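Local coordinates for protein 2-keto-3-deoxy-D-arabinonate dehydratase (Sulfolobus solfataricus, PDB 2Q18) that catalyses the metal-dependent dehydration of 2-dehydro-3-deoxy-D-arabinonate to 2,5-dioxopentanoate in a pentose oxidation pathway, at residues Glu75-Gly80 against Asp248-Thr253; Pro142-Ala147 against Ile208-Val213; Cys187-Pro192 against Gly280-Pro285; Gly222-Asn227 against Thr256-Gly261. All blocks are in the same frame, centred on the assembly; numbering follows the deposited sequence.

Interaction 1: Glu75-Gly80 against Asp248-Thr253; sequences EVWGSG and DGTILT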
# COMPACT_ATOMS: atom_id res chain seq x y z
N GLU A 75 11.37 -8.63 16.18
CA GLU A 75 12.39 -9.58 16.62
C GLU A 75 12.14 -9.95 18.06
O GLU A 75 11.68 -9.13 18.86
CB GLU A 75 13.80 -8.99 16.47
CG GLU A 75 14.18 -8.68 15.03
CD GLU A 75 15.60 -8.12 14.87
OE1 GLU A 75 16.38 -8.11 15.85
OE2 GLU A 75 15.92 -7.71 13.74
N VAL A 76 12.44 -11.20 18.40
CA VAL A 76 12.42 -11.64 19.80
C VAL A 76 13.78 -12.23 20.15
O VAL A 76 14.29 -13.12 19.46
CB VAL A 76 11.30 -12.67 20.10
CG1 VAL A 76 11.29 -13.02 21.58
CG2 VAL A 76 9.94 -12.14 19.68
N TRP A 77 14.37 -11.71 21.22
CA TRP A 77 15.66 -12.17 21.71
C TRP A 77 15.51 -12.64 23.15
O TRP A 77 14.59 -12.23 23.87
CB TRP A 77 16.68 -11.04 21.64
CG TRP A 77 17.08 -10.62 20.25
CD1 TRP A 77 16.36 -9.86 19.37
CD2 TRP A 77 18.31 -10.94 19.58
NE1 TRP A 77 17.06 -9.68 18.20
CE2 TRP A 77 18.26 -10.34 18.30
CE3 TRP A 77 19.45 -11.67 19.94
CZ2 TRP A 77 19.30 -10.44 17.37
CZ3 TRP A 77 20.49 -11.78 19.02
CH2 TRP A 77 20.41 -11.17 17.75
N GLY A 78 16.42 -13.50 23.58
CA GLY A 78 16.40 -13.99 24.94
C GLY A 78 17.74 -13.88 25.63
O GLY A 78 18.79 -13.83 24.98
N SER A 79 17.69 -13.81 26.95
CA SER A 79 18.86 -13.96 27.78
C SER A 79 18.62 -15.16 28.69
O SER A 79 17.48 -15.55 28.93
CB SER A 79 19.11 -12.69 28.60
OG SER A 79 20.47 -12.59 28.98
N GLY A 80 19.70 -15.77 29.15
CA GLY A 80 19.61 -16.90 30.06
C GLY A 80 20.68 -16.81 31.12
O GLY A 80 21.59 -15.97 31.02
N ASP A 248 11.90 -1.08 16.53
CA ASP A 248 10.93 -0.72 17.55
C ASP A 248 9.96 -1.89 17.76
O ASP A 248 9.50 -2.50 16.80
CB ASP A 248 10.14 0.52 17.15
CG ASP A 248 11.01 1.76 17.00
OD1 ASP A 248 11.97 1.93 17.79
OD2 ASP A 248 10.72 2.56 16.10
N GLY A 249 9.67 -2.20 19.02
CA GLY A 249 8.76 -3.31 19.36
C GLY A 249 9.46 -4.64 19.55
O GLY A 249 8.80 -5.67 19.78
N THR A 250 10.79 -4.63 19.45
CA THR A 250 11.60 -5.81 19.76
C THR A 250 11.31 -6.26 21.19
O THR A 250 11.18 -5.43 22.10
CB THR A 250 13.11 -5.53 19.62
OG1 THR A 250 13.42 -5.28 18.24
CG2 THR A 250 13.96 -6.70 20.10
N ILE A 251 11.20 -7.57 21.39
CA ILE A 251 11.03 -8.11 22.73
C ILE A 251 12.30 -8.82 23.19
O ILE A 251 12.87 -9.64 22.46
CB ILE A 251 9.79 -9.04 22.86
CG1 ILE A 251 8.51 -8.23 22.66
CG2 ILE A 251 9.77 -9.74 24.22
CD1 ILE A 251 7.23 -9.07 22.61
N LEU A 252 12.74 -8.49 24.40
CA LEU A 252 13.82 -9.21 25.05
C LEU A 252 13.28 -9.91 26.29
O LEU A 252 12.74 -9.27 27.19
CB LEU A 252 14.97 -8.26 25.44
CG LEU A 252 16.08 -8.84 26.33
CD1 LEU A 252 16.91 -9.90 25.62
CD2 LEU A 252 16.98 -7.72 26.85
N THR A 253 13.42 -11.23 26.32
CA THR A 253 13.00 -12.01 27.47
C THR A 253 14.20 -12.29 28.38
O THR A 253 15.29 -12.62 27.91
CB THR A 253 12.20 -13.28 27.05
OG1 THR A 253 11.68 -13.93 28.21
CG2 THR A 253 13.05 -14.26 26.24

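Interaction 2: Pro142-Ala147 against Ile208-Val213; sequences PEPELA and ITLKIV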
# COMPACT_ATOMS: atom_id res chain seq x y z
N PRO A 142 8.55 -25.33 29.46
CA PRO A 142 8.31 -23.90 29.36
C PRO A 142 9.30 -23.17 30.26
O PRO A 142 9.70 -23.70 31.30
CB PRO A 142 6.89 -23.75 29.91
CG PRO A 142 6.74 -24.89 30.88
CD PRO A 142 7.59 -26.01 30.35
N GLU A 143 9.71 -21.98 29.84
CA GLU A 143 10.57 -21.15 30.67
C GLU A 143 9.86 -19.82 30.91
O GLU A 143 9.79 -18.98 30.01
CB GLU A 143 11.95 -20.99 30.04
CG GLU A 143 12.66 -22.33 29.78
CD GLU A 143 14.10 -22.20 29.30
OE1 GLU A 143 14.79 -23.24 29.23
OE2 GLU A 143 14.55 -21.07 28.98
N PRO A 144 9.28 -19.65 32.11
CA PRO A 144 8.51 -18.48 32.52
C PRO A 144 9.40 -17.28 32.83
O PRO A 144 10.27 -17.36 33.70
CB PRO A 144 7.80 -18.95 33.78
CG PRO A 144 8.72 -19.96 34.37
CD PRO A 144 9.34 -20.66 33.19
N GLU A 145 9.16 -16.17 32.13
CA GLU A 145 10.08 -15.04 32.19
C GLU A 145 9.37 -13.70 32.12
O GLU A 145 8.32 -13.57 31.49
CB GLU A 145 11.11 -15.12 31.05
CG GLU A 145 11.60 -16.53 30.74
CD GLU A 145 12.87 -16.58 29.91
OE1 GLU A 145 13.51 -17.65 29.89
OE2 GLU A 145 13.24 -15.56 29.29
N LEU A 146 9.95 -12.71 32.78
CA LEU A 146 9.61 -11.32 32.53
C LEU A 146 10.29 -10.92 31.21
O LEU A 146 11.46 -11.24 30.99
CB LEU A 146 10.10 -10.42 33.67
CG LEU A 146 9.75 -8.93 33.60
CD1 LEU A 146 8.25 -8.72 33.78
CD2 LEU A 146 10.53 -8.13 34.63
N ALA A 147 9.54 -10.25 30.34
CA ALA A 147 10.08 -9.77 29.08
C ALA A 147 9.83 -8.28 28.94
O ALA A 147 8.86 -7.76 29.50
CB ALA A 147 9.47 -10.53 27.91
N ILE A 208 6.73 -14.51 39.90
CA ILE A 208 6.47 -15.29 38.69
C ILE A 208 6.06 -16.69 39.13
O ILE A 208 6.78 -17.34 39.89
CB ILE A 208 7.71 -15.37 37.76
CG1 ILE A 208 8.20 -13.96 37.39
CG2 ILE A 208 7.40 -16.21 36.51
CD1 ILE A 208 9.48 -13.94 36.56
N THR A 209 4.90 -17.15 38.66
CA THR A 209 4.41 -18.48 39.00
C THR A 209 4.13 -19.27 37.73
O THR A 209 3.42 -18.79 36.84
CB THR A 209 3.12 -18.42 39.86
OG1 THR A 209 3.33 -17.55 40.98
CG2 THR A 209 2.72 -19.82 40.35
N LEU A 210 4.71 -20.47 37.64
CA LEU A 210 4.43 -21.40 36.56
C LEU A 210 3.57 -22.57 37.04
O LEU A 210 3.82 -23.15 38.10
CB LEU A 210 5.74 -21.95 35.96
CG LEU A 210 5.66 -23.15 35.01
CD1 LEU A 210 4.98 -22.80 33.68
CD2 LEU A 210 7.03 -23.76 34.76
N LYS A 211 2.55 -22.90 36.24
CA LYS A 211 1.75 -24.10 36.43
C LYS A 211 1.63 -24.85 35.12
O LYS A 211 1.33 -24.26 34.08
CB LYS A 211 0.35 -23.75 36.95
CG LYS A 211 0.31 -23.34 38.41
CD LYS A 211 -1.01 -22.67 38.78
CE LYS A 211 -2.16 -23.66 38.83
NZ LYS A 211 -3.41 -23.02 39.35
N ILE A 212 1.90 -26.16 35.17
CA ILE A 212 1.61 -27.04 34.06
C ILE A 212 0.42 -27.92 34.47
O ILE A 212 0.51 -28.68 35.44
CB ILE A 212 2.82 -27.91 33.66
CG1 ILE A 212 4.04 -27.01 33.35
CG2 ILE A 212 2.46 -28.82 32.48
CD1 ILE A 212 5.38 -27.75 33.26
N VAL A 213 -0.68 -27.78 33.74
CA VAL A 213 -1.91 -28.49 34.06
C VAL A 213 -2.12 -29.61 33.04
O VAL A 213 -2.19 -29.36 31.83
CB VAL A 213 -3.14 -27.54 34.10
CG1 VAL A 213 -4.41 -28.30 34.47
CG2 VAL A 213 -2.89 -26.41 35.09

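Interaction 3: Cys187-Pro192 against Gly280-Pro285; sequences CCAFGP and GTLITP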
# COMPACT_ATOMS: atom_id res chain seq x y z
N CYS A 187 7.37 -21.70 19.27
CA CYS A 187 8.44 -21.82 20.27
C CYS A 187 8.34 -20.76 21.36
O CYS A 187 9.10 -20.78 22.33
CB CYS A 187 9.80 -21.70 19.59
SG CYS A 187 10.14 -20.04 18.89
N CYS A 188 7.40 -19.84 21.20
CA CYS A 188 7.38 -18.63 21.98
C CYS A 188 5.96 -18.11 22.18
O CYS A 188 5.18 -18.05 21.23
CB CYS A 188 8.22 -17.58 21.24
SG CYS A 188 8.40 -16.06 22.10
N ALA A 189 5.62 -17.72 23.42
CA ALA A 189 4.31 -17.13 23.72
C ALA A 189 4.46 -15.91 24.61
O ALA A 189 5.32 -15.89 25.48
CB ALA A 189 3.40 -18.15 24.37
N PHE A 190 3.61 -14.91 24.42
CA PHE A 190 3.65 -13.72 25.28
C PHE A 190 2.32 -12.99 25.40
O PHE A 190 1.45 -13.11 24.54
CB PHE A 190 4.78 -12.76 24.85
CG PHE A 190 4.51 -12.02 23.56
CD1 PHE A 190 3.99 -10.73 23.58
CD2 PHE A 190 4.81 -12.61 22.34
CE1 PHE A 190 3.75 -10.04 22.39
CE2 PHE A 190 4.57 -11.92 21.14
CZ PHE A 190 4.03 -10.64 21.17
N GLY A 191 2.19 -12.23 26.48
CA GLY A 191 0.97 -11.51 26.79
C GLY A 191 0.52 -11.81 28.21
O GLY A 191 1.35 -12.11 29.07
N PRO A 192 -0.80 -11.72 28.48
CA PRO A 192 -1.86 -11.36 27.52
C PRO A 192 -1.88 -9.87 27.20
O PRO A 192 -2.57 -9.44 26.27
CB PRO A 192 -3.15 -11.77 28.24
CG PRO A 192 -2.81 -11.80 29.69
CD PRO A 192 -1.33 -12.02 29.82
N GLY A 280 -0.46 -10.16 34.66
CA GLY A 280 -1.60 -11.06 34.57
C GLY A 280 -1.20 -12.52 34.50
O GLY A 280 -0.18 -12.92 35.07
N THR A 281 -2.00 -13.31 33.80
CA THR A 281 -1.71 -14.72 33.62
C THR A 281 -1.80 -15.07 32.14
O THR A 281 -2.85 -14.88 31.51
CB THR A 281 -2.67 -15.62 34.45
OG1 THR A 281 -2.52 -15.32 35.84
CG2 THR A 281 -2.35 -17.10 34.23
N LEU A 282 -0.69 -15.57 31.60
CA LEU A 282 -0.63 -16.04 30.22
C LEU A 282 -0.94 -17.53 30.19
O LEU A 282 -0.30 -18.31 30.89
CB LEU A 282 0.77 -15.78 29.64
CG LEU A 282 1.08 -16.32 28.24
CD1 LEU A 282 0.30 -15.56 27.17
CD2 LEU A 282 2.58 -16.24 27.96
N ILE A 283 -1.92 -17.92 29.37
CA ILE A 283 -2.38 -19.30 29.32
C ILE A 283 -2.30 -19.85 27.89
O ILE A 283 -2.90 -19.30 26.97
CB ILE A 283 -3.84 -19.44 29.86
CG1 ILE A 283 -3.93 -18.96 31.31
CG2 ILE A 283 -4.33 -20.89 29.72
CD1 ILE A 283 -5.35 -18.66 31.79
N THR A 284 -1.56 -20.94 27.72
CA THR A 284 -1.41 -21.56 26.41
C THR A 284 -1.53 -23.08 26.47
O THR A 284 -0.79 -23.73 27.21
CB THR A 284 -0.06 -21.20 25.74
OG1 THR A 284 1.02 -21.72 26.53
CG2 THR A 284 0.12 -19.68 25.57
N PRO A 285 -2.46 -23.66 25.68
CA PRO A 285 -2.44 -25.11 25.47
C PRO A 285 -1.20 -25.54 24.70
O PRO A 285 -0.53 -24.71 24.08
CB PRO A 285 -3.71 -25.37 24.64
CG PRO A 285 -4.05 -24.05 24.02
CD PRO A 285 -3.58 -23.00 24.97

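Interaction 4: Gly222-Asn227 against Thr256-Gly261; sequences GSVNTN and TAIVPG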
# COMPACT_ATOMS: atom_id res chain seq x y z
N GLY A 222 5.56 -23.96 40.46
CA GLY A 222 6.76 -23.36 41.03
C GLY A 222 6.73 -21.85 40.86
O GLY A 222 6.13 -21.34 39.91
N SER A 223 7.36 -21.15 41.79
CA SER A 223 7.42 -19.70 41.73
C SER A 223 8.80 -19.16 42.09
O SER A 223 9.59 -19.83 42.75
CB SER A 223 6.35 -19.08 42.63
OG SER A 223 6.64 -19.33 44.00
N VAL A 224 9.08 -17.95 41.62
CA VAL A 224 10.29 -17.21 41.96
C VAL A 224 9.98 -15.72 41.89
O VAL A 224 9.09 -15.29 41.14
CB VAL A 224 11.48 -17.59 41.03
CG1 VAL A 224 11.30 -17.00 39.62
CG2 VAL A 224 12.81 -17.16 41.64
N ASN A 225 10.67 -14.93 42.71
CA ASN A 225 10.56 -13.49 42.65
C ASN A 225 11.71 -12.92 41.83
O ASN A 225 12.82 -13.45 41.85
CB ASN A 225 10.54 -12.88 44.05
CG ASN A 225 10.11 -11.42 44.06
OD1 ASN A 225 10.88 -10.54 43.68
ND2 ASN A 225 8.88 -11.17 44.49
N THR A 226 11.44 -11.83 41.10
CA THR A 226 12.45 -11.20 40.25
C THR A 226 13.58 -10.53 41.06
O THR A 226 14.57 -10.06 40.48
CB THR A 226 11.85 -10.17 39.26
OG1 THR A 226 11.05 -9.22 39.98
CG2 THR A 226 10.99 -10.87 38.21
N ASN A 227 13.44 -10.49 42.39
CA ASN A 227 14.53 -10.04 43.26
C ASN A 227 15.70 -11.03 43.28
O ASN A 227 16.76 -10.74 43.83
CB ASN A 227 14.05 -9.69 44.68
CG ASN A 227 13.46 -10.89 45.43
OD1 ASN A 227 13.92 -12.02 45.29
ND2 ASN A 227 12.46 -10.62 46.26
N THR A 256 15.05 -17.31 33.05
CA THR A 256 14.14 -17.95 34.00
C THR A 256 14.86 -18.54 35.22
O THR A 256 16.03 -18.91 35.15
CB THR A 256 13.27 -19.05 33.34
OG1 THR A 256 12.18 -19.38 34.20
CG2 THR A 256 14.07 -20.32 33.04
N ALA A 257 14.13 -18.63 36.33
CA ALA A 257 14.60 -19.34 37.52
C ALA A 257 13.68 -20.51 37.90
O ALA A 257 13.94 -21.20 38.89
CB ALA A 257 14.74 -18.38 38.69
N ILE A 258 12.62 -20.71 37.13
CA ILE A 258 11.71 -21.84 37.36
C ILE A 258 11.98 -22.94 36.34
O ILE A 258 11.68 -22.79 35.14
CB ILE A 258 10.22 -21.43 37.37
CG1 ILE A 258 9.97 -20.31 38.39
CG2 ILE A 258 9.32 -22.63 37.68
CD1 ILE A 258 8.70 -19.51 38.17
N VAL A 259 12.55 -24.04 36.81
CA VAL A 259 12.98 -25.13 35.95
C VAL A 259 12.40 -26.46 36.47
O VAL A 259 12.93 -27.03 37.42
CB VAL A 259 14.53 -25.22 35.87
CG1 VAL A 259 14.96 -26.30 34.89
CG2 VAL A 259 15.15 -23.88 35.47
N PRO A 260 11.30 -26.94 35.85
CA PRO A 260 10.77 -28.26 36.17
C PRO A 260 11.80 -29.37 35.95
O PRO A 260 12.79 -29.17 35.25
CB PRO A 260 9.60 -28.41 35.19
CG PRO A 260 9.20 -27.02 34.86
CD PRO A 260 10.49 -26.25 34.83
N GLY A 261 11.55 -30.53 36.56
CA GLY A 261 12.47 -31.66 36.49
C GLY A 261 12.45 -32.37 35.16
O GLY A 261 11.67 -32.03 34.27

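Interaction 1: Glu75-Gly80 against Asp248-Thr253
Thr253 packs tightly against the backbone of Trp77 and Gly78. Its OG1 lies anti to the backbone N (chi1 -173°) and hydrogen-bonds to the magnesium ligand Glu145, while CG2 presses on Trp77 O at 3.5 Å. The same methyl is 3.6 Å from Gly78 CA, and a CB on Gly78 would probably crowd it. On the opposite face of the pair, Leu252 bends its CD1 back over the Trp77 carbonyl, 4.1 Å from Trp77 CB. Strands 76-80 and 250-253 run parallel here, within the FAH-family fold, and four backbone hydrogen bonds lace them together. The first joins Ile251 N to Glu75 O, and the last joins Ser79 N to Thr253 O at 2.8 Å. Side-chain contact is looser toward Glu75, though the backbone bond there is intact. Val76 CG2 comes no nearer than 4.4 Å to Ile251 CB, and Thr250 CG2 approaches Trp77 CD1 obliquely at 4.0 Å. Glu75 OE1 takes the Trp77 NE1 hydrogen at 2.9 Å, nearly in the indole plane, which helps to fix the ring. Its OE2 forms a salt bridge with Arg123 of the second subunit, so this margin of the contact meets a neighbouring chain.

Interaction 2: Pro142-Ala147 against Ile208-Val213
Leu210 rises between Pro142 and Pro144, and each of its outer carbons finds a proline. Its CB lies 3.9 Å from Pro144 CG. CG, anti to the backbone N (chi1 168°), carries the chain onward to Pro142. There CD1 meets Pro142 CG at 3.9 Å, while CD2 bridges the two rings, 4.1 Å from Pro142 CG and 4.2 Å from Pro144 CD. The leucine side chain lies roughly perpendicular to those of both prolines. This is face-to-face packing of two sheets in the FAH-family fold: strands 144-147 and 208-213 have axes 7.5 Å apart at an angle of 142°, and side chains alone span the gap. Ile208 and Ile212 extend the apolar layer. Ile208 CG2 touches Pro144 CB at 3.9 Å, and its CD1 reaches the backbone N of Leu146; Ile212 CD1 meets Pro142 CG at 4.0 Å. The prolines direct their rings into this layer, whereas the magnesium ligands Glu143 and Glu145 leave the backbone on the other side. Flanking Leu210 in its own sheet, Val272 and Ile274 of strand 271-276 and Phe220 of strand 217-225 continue the hydrophobic filling.

Interaction 3: Cys187-Pro192 against Gly280-Pro285
Leu282 makes most of its contact with the backbone of Ala189-Gly191. Methyl-to-backbone contacts come first: with CG anti to the backbone N (chi1 174°), the leucine fork reaches across so that CD1 lies 3.7 Å from Phe190 C and CD2 is 3.7 Å from Ala189 O. Nearer the root, Leu282 CB is 3.8 Å from Gly191 O. The Pro192 ring behaves similarly, its CG resting 3.6 Å from Thr281 O; the chain turns a corner at Pro192, which follows a cis peptide bond. Apolar contacts between side chains are fewer. Ala189 CB meets Thr284 CG2 at 3.8 Å and Leu282 CD2 at 4.1 Å, a small methyl cluster at the other end. Replacing Leu282 by an alanine would probably open a gap beneath Ala189 and Phe190, leaving their backbone without its apolar cover. The strand axes approach to 7.2 Å at 146°, close for strands of two layers in the FAH-family fold, as the small Ala189 and Gly191 allow. In one sheet, strand 188-191 bonds through its backbone to Val125 on strand 124-125 and to Asp163 and Ile161 on strand 156-167; in the other, strand 280-288 lies between strands 131-133 and 271-276.

Interaction 4: Gly222-Asn227 against Thr256-Gly261
The Gly222-Ser223 peptide offers a flat face to Ile258, whose CG2 stands almost directly above Gly222 C, at 4.2 Å. From the same side CD1 approaches nearer the rim, 3.6 Å from Gly222 O and 3.8 Å from Ser223 CA. At the edge of this peptide, Gly222 O takes a backbone hydrogen bond from Leu210. A second flat group, the Asn225 amide, receives the backbone N of Asn227 in its plane, on a lone pair of OD1, at 2.9 Å. This Asx turn closes the end of strand 222-225, and Asn225 ND2 is held by Asp207. Fit is close at Gly222, since a CB there would come very near Ile258 CG2. Val224 supplies the other half of the contact. Its CG1, set between the backbone N and carbonyl carbon (chi1 73°), meets Ile258 CG1 at 3.8 Å, and its CG2 touches Ala257 CB at 3.7 Å. Val224 and Ile258 overlap alongside, running opposite ways. A serine in place of Ile258 would probably uncover the Gly222-Ser223 peptide and leave Val224 CG1 with Ala257 alone of its two apolar neighbours across the contact. Beyond the contact, Ile258 also packs on Pro144, Ile208, Leu210 and Phe220. Ile258 N donates to Thr256 OG1 at 3.2 Å, forming an ST turn, and the same hydroxyl is hydrogen-bonded to Pro144 O. Thr256 binds the substrate, so this turn, with Ile258 packed against strand 222-225, forms part of the active-site loop that follows strand 250-253.

In the fold
Interactions 1 and 2 meet beside the metal site: strand 250-253 neighbours strand 140-150, and Ile251 CG2 packs on Ala147 CB at 3.8 Å. Segment 142-147 provides two magnesium ligands, Glu143 and Glu145, with Asp164 the third. Interactions 2 and 3, with centres about 9 Å apart, both join the same two layers of strands without touching each other. Interaction 4 lies about 8 Å from interaction 2, centre to centre, and is tied to it by backbone hydrogen bonding between strands 207-214 and 217-225, such as Ile208 N to Val224 O at 2.8 Å. Interaction 3 reaches interaction 1 where Phe190 CE1 meets Ile251 CD1 at 3.6 Å. Soon after interaction 1, the chain enters interaction 4 at substrate-binding Thr256.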